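Side-chain contacts in putative fructose-bisphosphate aldolase (Coccidioides immitis, PDB 3PM6), which belongs to the class II aldolase family of TIM-barrel proteins and carries a bound zinc ion, though its function is only putatively assigned: residues E38-L41 with A42-A46; I56-F59 with P60-Q64; G267-I271 with T272-E276; E216-G219 with E220-L224. One frame throughout, in Å; residues are numbered along the deposited sequence.

How the contacts relate
Contacts 1 and 2 are buried and follow each other in the chain: helix 37-49 packs on strand 54-58, with Ile43 CD1 lying 3.8 Å from Ile56 CG1. Contacts 3 and 4 are only partly buried. Contact 3 sits far out, its centre about 29 Å from the chain's centre, and touches contact 1 through Glu38 and His275. Contacts 1, 2 and 3 all meet the second subunit; contact 4 does not. It lies across the chain's centre from contact 1, and shares with contact 2 the barrel sheet. Chemistry follows position: aliphatic side chains over helical carbonyls in contact 1, an aromatic near zinc in contact 2, a helix start in contact 3, and a doubly used carbonyl in contact 4.

Contact 1 (E38-L41 with A42-A46); sequences EGIL and AIIRA
From Glu38-Ala42 to Leu41-Arg45, four successive i to i+4 backbone bonds join the two segments, which form one unbroken stretch of alpha-helix. Ala42 N donates to Glu38 O at 2.9 Å, and Ile43 N to Gly39 O. Ile44 N reaches Ile40 O at 3.1 Å with an almost straight N-H...O angle of 177°, and Arg45 N closes the series on Leu41 O at 2.9 Å. The branched side chains then lean back over these same carbonyls. Ile43 CG1 comes to 3.3 Å from Gly39 O, and Ile44 CG1 to 3.2 Å from Ile40 O. For Ile44 this follows from chi1 of -53°, which sets CG1 beside the backbone N, on the side of the preceding turn; Ile44 CG1 is a looser 4.5 Å from Ile40 CG2. Arg45 runs back the same way: its CG rests 3.5 Å from Leu41 O, the chain stays extended to NE, and the guanidinium has Leu41 CB over one face. The pairing there is apolar against a flat cation, with Leu41 CD1 4.3 Å from Arg45 NH2. In the beta-alpha-beta unit of strands 29-33 and 54-58, Ile43 and Ile44 press on strand 54-58, and Ile40 and Ile44 meet helix 69-80. Arg45 touches Gln283 of helix 271-292, and Leu41 and Arg45 both pack on Tyr65 of the second subunit.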
loop_
_atom_site.group_PDB
_atom_site.type_symbol
_atom_site.label_atom_id
_atom_site.label_comp_id
_atom_site.label_asym_id
_atom_site.label_seq_id
_atom_site.Cartn_x
_atom_site.Cartn_y
_atom_site.Cartn_z
ATOM N N GLU A 38 4.531 -0.366 -3.976
ATOM C CA GLU A 38 5.486 -0.093 -5.032
ATOM C C GLU A 38 4.916 -0.475 -6.411
ATOM O O GLU A 38 5.113 0.235 -7.391
ATOM C CB GLU A 38 6.826 -0.806 -4.795
ATOM C CG GLU A 38 7.566 -0.345 -3.552
ATOM C CD GLU A 38 7.327 -1.241 -2.334
ATOM O OE1 GLU A 38 6.184 -1.709 -2.139
ATOM O OE2 GLU A 38 8.284 -1.457 -1.563
ATOM N N GLY A 39 4.238 -1.615 -6.483
ATOM C CA GLY A 39 3.671 -2.071 -7.744
ATOM C C GLY A 39 2.509 -1.198 -8.179
ATOM O O GLY A 39 2.356 -0.924 -9.368
ATOM N N ILE A 40 1.694 -0.759 -7.210
ATOM C CA ILE A 40 0.579 0.165 -7.468
ATOM C C ILE A 40 1.158 1.468 -8.070
ATOM O O ILE A 40 0.684 1.952 -9.092
ATOM C CB ILE A 40 -0.261 0.417 -6.170
ATOM C CG1 ILE A 40 -1.031 -0.853 -5.749
ATOM C CG2 ILE A 40 -1.184 1.640 -6.304
ATOM C CD1 ILE A 40 -1.423 -0.887 -4.270
ATOM N N LEU A 41 2.215 1.991 -7.464
ATOM C CA LEU A 41 2.805 3.254 -7.928
ATOM C C LEU A 41 3.429 3.066 -9.293
ATOM O O LEU A 41 3.255 3.924 -10.167
ATOM C CB LEU A 41 3.856 3.786 -6.944
ATOM C CG LEU A 41 3.212 4.406 -5.710
ATOM C CD1 LEU A 41 4.263 4.889 -4.713
ATOM C CD2 LEU A 41 2.287 5.558 -6.128
ATOM N N ALA A 42 4.142 1.955 -9.475
ATOM C CA ALA A 42 4.724 1.632 -10.790
ATOM C C ALA A 42 3.680 1.640 -11.895
ATOM O O ALA A 42 3.925 2.187 -12.987
ATOM C CB ALA A 42 5.495 0.287 -10.748
ATOM N N ILE A 43 2.506 1.064 -11.626
ATOM C CA ILE A 43 1.434 1.040 -12.632
ATOM C C ILE A 43 0.836 2.418 -12.946
ATOM O O ILE A 43 0.676 2.759 -14.115
ATOM C CB ILE A 43 0.247 0.113 -12.246
ATOM C CG1 ILE A 43 0.687 -1.357 -12.202
ATOM C CG2 ILE A 43 -0.907 0.291 -13.237
ATOM C CD1 ILE A 43 -0.238 -2.215 -11.295
ATOM N N ILE A 44 0.465 3.173 -11.915
ATOM C CA ILE A 44 -0.071 4.531 -12.098
ATOM C C ILE A 44 0.933 5.387 -12.879
ATOM O O ILE A 44 0.541 6.096 -13.769
ATOM C CB ILE A 44 -0.341 5.270 -10.746
ATOM C CG1 ILE A 44 -1.223 4.440 -9.785
ATOM C CG2 ILE A 44 -0.957 6.652 -11.017
ATOM C CD1 ILE A 44 -2.512 3.975 -10.364
ATOM N N ARG A 45 2.216 5.313 -12.525
ATOM C CA ARG A 45 3.220 6.173 -13.159
ATOM C C ARG A 45 3.432 5.772 -14.617
ATOM O O ARG A 45 3.473 6.630 -15.516
ATOM C CB ARG A 45 4.551 6.078 -12.423
ATOM C CG ARG A 45 4.683 6.977 -11.257
ATOM C CD ARG A 45 5.920 6.554 -10.481
ATOM N NE ARG A 45 5.844 7.036 -9.111
ATOM C CZ ARG A 45 6.872 7.096 -8.273
ATOM N NH1 ARG A 45 8.093 6.714 -8.643
ATOM N NH2 ARG A 45 6.676 7.568 -7.056
ATOM N N ALA A 46 3.563 4.464 -14.839
ATOM C CA ALA A 46 3.747 3.931 -16.182
ATOM C C ALA A 46 2.576 4.324 -17.048
ATOM O O ALA A 46 2.768 4.843 -18.127
ATOM C CB ALA A 46 3.906 2.405 -16.152
#

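Contact 2 (I56-F59 with P60-Q64); sequences ILLF and PWAIQ
Leu58 turns its CG anti to its own carbonyl carbon (chi1 -69°), which, with chi2 extended, brings CD2 to 4.0 Å from Ala62 CB, while Phe59 adopts the same first torsion (chi1 -64°) with a different outcome, its ring being led away from residues 60-64. The closer side-chain contacts of Phe59 are made by CB, which lies 3.6 Å from Pro60 CD and 4.4 Å from Trp61 CB. Leu58 meets the methyl of Ala62 with two atoms, since its CB is also 4.0 Å from Ala62 CB, so the small side chain rests against both root and branch of the leucine. The backbone bond that accompanies this packing runs from Ala62 N to Phe59 O at 2.9 Å. The donor stands 53° out of the carbonyl plane, above it instead of on a lone pair, in an i to i+3 turn. Ala62 CB adds a contact of 3.4 Å to Phe59 O. This is the beta-to-alpha turn at the C-terminal end of the second strand of the TIM barrel, the end at which such barrels place their active sites. Accordingly, the Phe59 side chain lies about 6 Å from the zinc ion bound by His91, His196 and His227, and its ring meets that of Tyr35. Beyond the turn, Trp61 stacks on Tyr65 of its own chain, and its NE1 is hydrogen-bonded to Glu276 OE2 of the second subunit.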
loop_
_atom_site.group_PDB
_atom_site.type_symbol
_atom_site.label_atom_id
_atom_site.label_comp_id
_atom_site.label_asym_id
_atom_site.label_seq_id
_atom_site.Cartn_x
_atom_site.Cartn_y
_atom_site.Cartn_z
ATOM N N ILE A 56 -5.137 -2.555 -12.259
ATOM C CA ILE A 56 -4.317 -3.039 -11.151
ATOM C C ILE A 56 -4.986 -4.368 -10.709
ATOM O O ILE A 56 -6.193 -4.400 -10.435
ATOM C CB ILE A 56 -4.275 -1.989 -9.983
ATOM C CG1 ILE A 56 -3.618 -0.665 -10.422
ATOM C CG2 ILE A 56 -3.637 -2.556 -8.718
ATOM C CD1 ILE A 56 -3.722 0.417 -9.390
ATOM N N LEU A 57 -4.210 -5.456 -10.686
ATOM C CA LEU A 57 -4.739 -6.736 -10.231
ATOM C C LEU A 57 -4.246 -7.094 -8.844
ATOM O O LEU A 57 -3.060 -7.020 -8.575
ATOM C CB LEU A 57 -4.403 -7.857 -11.236
ATOM C CG LEU A 57 -5.388 -7.968 -12.401
ATOM C CD1 LEU A 57 -5.467 -6.606 -13.189
ATOM C CD2 LEU A 57 -4.970 -9.080 -13.343
ATOM N N LEU A 58 -5.152 -7.476 -7.948
ATOM C CA LEU A 58 -4.741 -7.985 -6.645
ATOM C C LEU A 58 -5.155 -9.452 -6.549
ATOM O O LEU A 58 -6.117 -9.850 -7.205
ATOM C CB LEU A 58 -5.377 -7.158 -5.518
ATOM C CG LEU A 58 -4.870 -5.710 -5.354
ATOM C CD1 LEU A 58 -5.797 -5.033 -4.370
ATOM C CD2 LEU A 58 -3.398 -5.670 -4.811
ATOM N N PHE A 59 -4.421 -10.261 -5.759
ATOM C CA PHE A 59 -4.819 -11.650 -5.502
ATOM C C PHE A 59 -5.635 -11.702 -4.214
ATOM O O PHE A 59 -5.653 -10.710 -3.455
ATOM C CB PHE A 59 -3.600 -12.581 -5.402
ATOM C CG PHE A 59 -2.826 -12.690 -6.670
ATOM C CD1 PHE A 59 -3.440 -13.107 -7.862
ATOM C CD2 PHE A 59 -1.488 -12.363 -6.705
ATOM C CE1 PHE A 59 -2.719 -13.179 -9.048
ATOM C CE2 PHE A 59 -0.767 -12.463 -7.911
ATOM C CZ PHE A 59 -1.391 -12.874 -9.064
ATOM N N PRO A 60 -6.340 -12.838 -3.952
ATOM C CA PRO A 60 -7.025 -12.931 -2.656
ATOM C C PRO A 60 -6.089 -12.720 -1.472
ATOM O O PRO A 60 -6.514 -12.264 -0.400
ATOM C CB PRO A 60 -7.587 -14.382 -2.657
ATOM C CG PRO A 60 -7.902 -14.653 -4.109
ATOM C CD PRO A 60 -6.953 -13.736 -4.950
ATOM N N TRP A 61 -4.828 -13.081 -1.664
ATOM C CA TRP A 61 -3.790 -12.837 -0.668
ATOM C C TRP A 61 -3.741 -11.393 -0.158
ATOM O O TRP A 61 -3.366 -11.172 0.993
ATOM C CB TRP A 61 -2.400 -13.203 -1.212
ATOM C CG TRP A 61 -1.309 -12.767 -0.279
ATOM C CD1 TRP A 61 -0.834 -13.453 0.805
ATOM C CD2 TRP A 61 -0.586 -11.523 -0.318
ATOM N NE1 TRP A 61 0.152 -12.719 1.439
ATOM C CE2 TRP A 61 0.323 -11.533 0.776
ATOM C CE3 TRP A 61 -0.602 -10.411 -1.180
ATOM C CZ2 TRP A 61 1.215 -10.468 1.032
ATOM C CZ3 TRP A 61 0.265 -9.352 -0.923
ATOM C CH2 TRP A 61 1.170 -9.391 0.176
ATOM N N ALA A 62 -4.068 -10.423 -1.011
ATOM C CA ALA A 62 -4.014 -9.040 -0.602
ATOM C C ALA A 62 -5.050 -8.744 0.488
ATOM O O ALA A 62 -4.808 -7.950 1.399
ATOM C CB ALA A 62 -4.198 -8.111 -1.803
ATOM N N ILE A 63 -6.196 -9.412 0.404
ATOM C CA ILE A 63 -7.222 -9.279 1.437
ATOM C C ILE A 63 -6.806 -10.140 2.666
ATOM O O ILE A 63 -6.815 -9.638 3.802
ATOM C CB ILE A 63 -8.588 -9.690 0.896
ATOM C CG1 ILE A 63 -9.016 -8.749 -0.238
ATOM C CG2 ILE A 63 -9.620 -9.724 2.016
ATOM C CD1 ILE A 63 -9.973 -9.429 -1.275
ATOM N N GLN A 64 -6.404 -11.402 2.426
ATOM C CA GLN A 64 -5.922 -12.315 3.491
ATOM C C GLN A 64 -4.860 -11.589 4.333
ATOM O O GLN A 64 -4.895 -11.640 5.550
ATOM C CB GLN A 64 -5.348 -13.628 2.893
ATOM C CG GLN A 64 -6.410 -14.683 2.503
ATOM C CD GLN A 64 -6.009 -15.698 1.376
ATOM O OE1 GLN A 64 -4.811 -15.990 1.102
ATOM N NE2 GLN A 64 -7.042 -16.258 0.736
#

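Contact 3 (G267-I271 with T272-E276); sequences GSLPI and TRLHE
Ile271 and His275 lie side by side and point the same way, one helical turn apart. The CG2 branch of Ile271 does the touching: it sits 3.3 Å from His275 NE2 and equally far from CD2, approaching the imidazole obliquely. It reaches there because chi1 of -69° puts CG1 of Ile271 beside the backbone N and leaves CG2 anti to it. His275 CD2 is also 3.3 Å from Ile271 O, meeting both the branch and the carbonyl of the same residue. Two bonds to partners beyond this stretch oppose rotation of the ring: ND1 is hydrogen-bonded to Glu38 OE2, and NE2 to Asn36 ND2 of the second subunit. The setting is the N-terminus of helix 271-292, with Pro270 at the N-cap position. Leu274 N bonds to Pro270 O at 2.9 Å with an N-H...O angle of 165°, and His275 N follows on Ile271 O at 2.9 Å. On another side of this first turn, Leu269 and Arg273 cross obliquely, Leu269 CD1 approaching Arg273 CG at 3.9 Å. Arg273 presents this methylene with CG anti to its backbone N, and the bend at chi2 (86°) carries the rest of the chain away from the loop. Leu274 lies against the same turn: its CB is 3.1 Å from Ile271 O, while CD1 is a looser 4.4 Å from Leu269 CB. Leu274 also packs on Met262 and Lys265 of helix 252-265, and Ile271 packs on Val259 of the second subunit.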
loop_
_atom_site.group_PDB
_atom_site.type_symbol
_atom_site.label_atom_id
_atom_site.label_comp_id
_atom_site.label_asym_id
_atom_site.label_seq_id
_atom_site.Cartn_x
_atom_site.Cartn_y
_atom_site.Cartn_z
ATOM N N GLY A 267 20.191 -3.774 2.135
ATOM C CA GLY A 267 21.412 -3.688 2.957
ATOM C C GLY A 267 22.490 -2.782 2.364
ATOM O O GLY A 267 23.506 -2.555 2.999
ATOM N N SER A 268 22.263 -2.246 1.164
ATOM C CA SER A 268 23.256 -1.410 0.494
ATOM C C SER A 268 22.821 0.014 0.194
ATOM O O SER A 268 23.642 0.851 -0.205
ATOM C CB SER A 268 23.691 -2.079 -0.788
ATOM O OG SER A 268 24.587 -3.119 -0.458
ATOM N N LEU A 269 21.534 0.281 0.390
ATOM C CA LEU A 269 20.927 1.569 0.078
ATOM C C LEU A 269 19.962 1.904 1.192
ATOM O O LEU A 269 19.441 0.994 1.834
ATOM C CB LEU A 269 20.120 1.467 -1.219
ATOM C CG LEU A 269 20.866 1.304 -2.535
ATOM C CD1 LEU A 269 19.846 1.209 -3.666
ATOM C CD2 LEU A 269 21.830 2.444 -2.763
ATOM N N PRO A 270 19.702 3.200 1.421
ATOM C CA PRO A 270 18.663 3.529 2.395
ATOM C C PRO A 270 17.336 2.934 1.937
ATOM O O PRO A 270 17.094 2.830 0.714
ATOM C CB PRO A 270 18.590 5.053 2.338
ATOM C CG PRO A 270 19.940 5.488 1.838
ATOM C CD PRO A 270 20.377 4.401 0.886
ATOM N N ILE A 271 16.481 2.558 2.887
ATOM C CA ILE A 271 15.169 2.015 2.546
ATOM C C ILE A 271 14.431 2.902 1.547
ATOM O O ILE A 271 13.797 2.392 0.607
ATOM C CB ILE A 271 14.269 1.788 3.776
ATOM C CG1 ILE A 271 14.799 0.651 4.629
ATOM C CG2 ILE A 271 12.838 1.387 3.325
ATOM C CD1 ILE A 271 14.030 0.454 5.938
ATOM N N THR A 272 14.507 4.220 1.735
ATOM C CA THR A 272 13.833 5.127 0.811
ATOM C C THR A 272 14.255 4.891 -0.642
ATOM O O THR A 272 13.403 4.848 -1.531
ATOM C CB THR A 272 14.033 6.605 1.166
ATOM O OG1 THR A 272 15.420 6.865 1.377
ATOM C CG2 THR A 272 13.227 7.009 2.431
ATOM N N ARG A 273 15.563 4.751 -0.881
ATOM C CA ARG A 273 16.084 4.522 -2.237
ATOM C C ARG A 273 15.747 3.119 -2.728
ATOM O O ARG A 273 15.537 2.891 -3.920
ATOM C CB ARG A 273 17.604 4.748 -2.286
ATOM C CG ARG A 273 18.173 4.777 -3.698
ATOM C CD ARG A 273 18.075 6.164 -4.306
ATOM N NE ARG A 273 18.224 6.148 -5.758
ATOM C CZ ARG A 273 17.275 6.506 -6.620
ATOM N NH1 ARG A 273 16.095 6.916 -6.187
ATOM N NH2 ARG A 273 17.514 6.476 -7.929
ATOM N N LEU A 274 15.720 2.172 -1.797
ATOM C CA LEU A 274 15.251 0.821 -2.097
ATOM C C LEU A 274 13.845 0.868 -2.708
ATOM O O LEU A 274 13.608 0.283 -3.762
ATOM C CB LEU A 274 15.257 0.001 -0.825
ATOM C CG LEU A 274 15.707 -1.441 -0.877
ATOM C CD1 LEU A 274 17.024 -1.573 -1.628
ATOM C CD2 LEU A 274 15.842 -1.953 0.557
ATOM N N HIS A 275 12.935 1.621 -2.080
ATOM C CA HIS A 275 11.549 1.701 -2.543
ATOM C C HIS A 275 11.480 2.375 -3.897
ATOM O O HIS A 275 10.692 1.976 -4.742
ATOM C CB HIS A 275 10.665 2.450 -1.546
ATOM C CG HIS A 275 10.343 1.651 -0.324
ATOM N ND1 HIS A 275 9.742 0.414 -0.385
ATOM C CD2 HIS A 275 10.528 1.912 0.988
ATOM C CE1 HIS A 275 9.584 -0.061 0.841
ATOM N NE2 HIS A 275 10.067 0.822 1.691
ATOM N N GLU A 276 12.305 3.406 -4.075
ATOM C CA GLU A 276 12.379 4.135 -5.329
ATOM C C GLU A 276 12.842 3.250 -6.466
ATOM O O GLU A 276 12.245 3.266 -7.553
ATOM C CB GLU A 276 13.282 5.374 -5.192
ATOM C CG GLU A 276 12.642 6.516 -4.347
ATOM C CD GLU A 276 13.633 7.648 -3.965
ATOM O OE1 GLU A 276 14.766 7.722 -4.519
ATOM O OE2 GLU A 276 13.265 8.464 -3.102
#

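Contact 4 (E216-G219 with E220-L224); sequences EAVG and ERVGL
Arg221 brings its guanidinium edge-on toward Ala217 O, which lies near the plane of the group and 3.5 Å from NH2, while Val218 CG1 approaches the same nitrogen obliquely at 3.7 Å. The side chains of Val218 and Arg221 cross at about a right angle. The bend of the arginine at chi3 (-72°) folds its end back over the last helical turn. All this belongs to the alpha-to-beta turn of a TIM-barrel beta-alpha-beta unit, where helix 208-218 gives way to strand 223-226. The turn is gripped at one carbonyl, Val218 O, which accepts two backbone bonds. Val222 N comes in nearly along the C=O axis at 3.0 Å from Val218 O, whereas Arg221 N stands 40° out of the carbonyl plane at 2.7 Å from Val218 O. The two donors thus use different directions around one oxygen. Gly219 O, by contrast, faces Val222 O at 3.1 Å, a meeting of two acceptors with no bond between them. Outside this stretch, Arg221 and Val222 lean on Val181 of helix 174-181, and Glu178 of the same helix touches both Arg221 and Ala217. Val218 and Val222 share the packing on Leu188 of strand 187-188. Their own contact is made branch against branch, the side chains crossing at a slant with Val218 CG2 3.7 Å from Val222 CG2.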
loop_
_atom_site.group_PDB
_atom_site.type_symbol
_atom_site.label_atom_id
_atom_site.label_comp_id
_atom_site.label_asym_id
_atom_site.label_seq_id
_atom_site.Cartn_x
_atom_site.Cartn_y
_atom_site.Cartn_z
ATOM N N GLU A 216 -14.597 -16.146 -32.664
ATOM C CA GLU A 216 -15.668 -16.165 -33.655
ATOM C C GLU A 216 -17.001 -16.542 -32.997
ATOM O O GLU A 216 -18.035 -15.967 -33.316
ATOM C CB GLU A 216 -15.297 -17.147 -34.762
ATOM C CG GLU A 216 -16.157 -17.059 -35.978
ATOM C CD GLU A 216 -15.834 -15.848 -36.804
ATOM O OE1 GLU A 216 -14.718 -15.308 -36.630
ATOM O OE2 GLU A 216 -16.695 -15.430 -37.601
ATOM N N ALA A 217 -16.980 -17.488 -32.055
ATOM C CA ALA A 217 -18.236 -17.929 -31.441
ATOM C C ALA A 217 -18.784 -16.929 -30.436
ATOM O O ALA A 217 -19.975 -16.721 -30.386
ATOM C CB ALA A 217 -18.102 -19.320 -30.806
ATOM N N VAL A 218 -17.931 -16.307 -29.630
ATOM C CA VAL A 218 -18.451 -15.475 -28.531
ATOM C C VAL A 218 -17.889 -14.062 -28.481
ATOM O O VAL A 218 -18.369 -13.237 -27.707
ATOM C CB VAL A 218 -18.216 -16.118 -27.148
ATOM C CG1 VAL A 218 -18.802 -17.512 -27.092
ATOM C CG2 VAL A 218 -16.739 -16.140 -26.827
ATOM N N GLY A 219 -16.868 -13.792 -29.294
ATOM C CA GLY A 219 -16.144 -12.537 -29.261
ATOM C C GLY A 219 -16.989 -11.287 -29.272
ATOM O O GLY A 219 -16.605 -10.288 -28.681
ATOM N N GLU A 220 -18.139 -11.330 -29.934
ATOM C CA GLU A 220 -19.007 -10.151 -30.001
ATOM C C GLU A 220 -19.835 -9.951 -28.724
ATOM O O GLU A 220 -20.405 -8.878 -28.514
ATOM C CB GLU A 220 -19.899 -10.212 -31.252
ATOM C CG GLU A 220 -19.084 -10.410 -32.540
ATOM C CD GLU A 220 -19.886 -10.207 -33.822
ATOM O OE1 GLU A 220 -21.096 -10.561 -33.861
ATOM O OE2 GLU A 220 -19.285 -9.703 -34.805
ATOM N N ARG A 221 -19.876 -10.977 -27.872
ATOM C CA ARG A 221 -20.684 -10.962 -26.642
ATOM C C ARG A 221 -19.836 -10.803 -25.371
ATOM O O ARG A 221 -20.325 -10.260 -24.374
ATOM C CB ARG A 221 -21.598 -12.212 -26.550
ATOM C CG ARG A 221 -22.634 -12.343 -27.721
ATOM C CD ARG A 221 -23.485 -13.635 -27.681
ATOM N NE ARG A 221 -22.774 -14.881 -28.034
ATOM C CZ ARG A 221 -23.068 -16.070 -27.506
ATOM N NH1 ARG A 221 -24.031 -16.177 -26.604
ATOM N NH2 ARG A 221 -22.410 -17.145 -27.852
ATOM N N VAL A 222 -18.580 -11.263 -25.402
ATOM C CA VAL A 222 -17.676 -11.126 -24.260
ATOM C C VAL A 222 -16.245 -10.705 -24.651
ATOM O O VAL A 222 -15.795 -10.956 -25.778
ATOM C CB VAL A 222 -17.635 -12.423 -23.376
ATOM C CG1 VAL A 222 -19.007 -12.781 -22.863
ATOM C CG2 VAL A 222 -16.993 -13.613 -24.111
ATOM N N GLY A 223 -15.543 -10.055 -23.719
ATOM C CA GLY A 223 -14.123 -9.712 -23.911
ATOM C C GLY A 223 -13.233 -10.926 -23.627
ATOM O O GLY A 223 -13.623 -11.825 -22.893
ATOM N N LEU A 224 -12.067 -10.994 -24.249
ATOM C CA LEU A 224 -11.209 -12.170 -24.090
ATOM C C LEU A 224 -9.968 -11.756 -23.346
ATOM O O LEU A 224 -9.422 -10.696 -23.632
ATOM C CB LEU A 224 -10.855 -12.773 -25.444
ATOM C CG LEU A 224 -12.031 -13.353 -26.238
ATOM C CD1 LEU A 224 -11.557 -13.911 -27.596
ATOM C CD2 LEU A 224 -12.750 -14.461 -25.444
#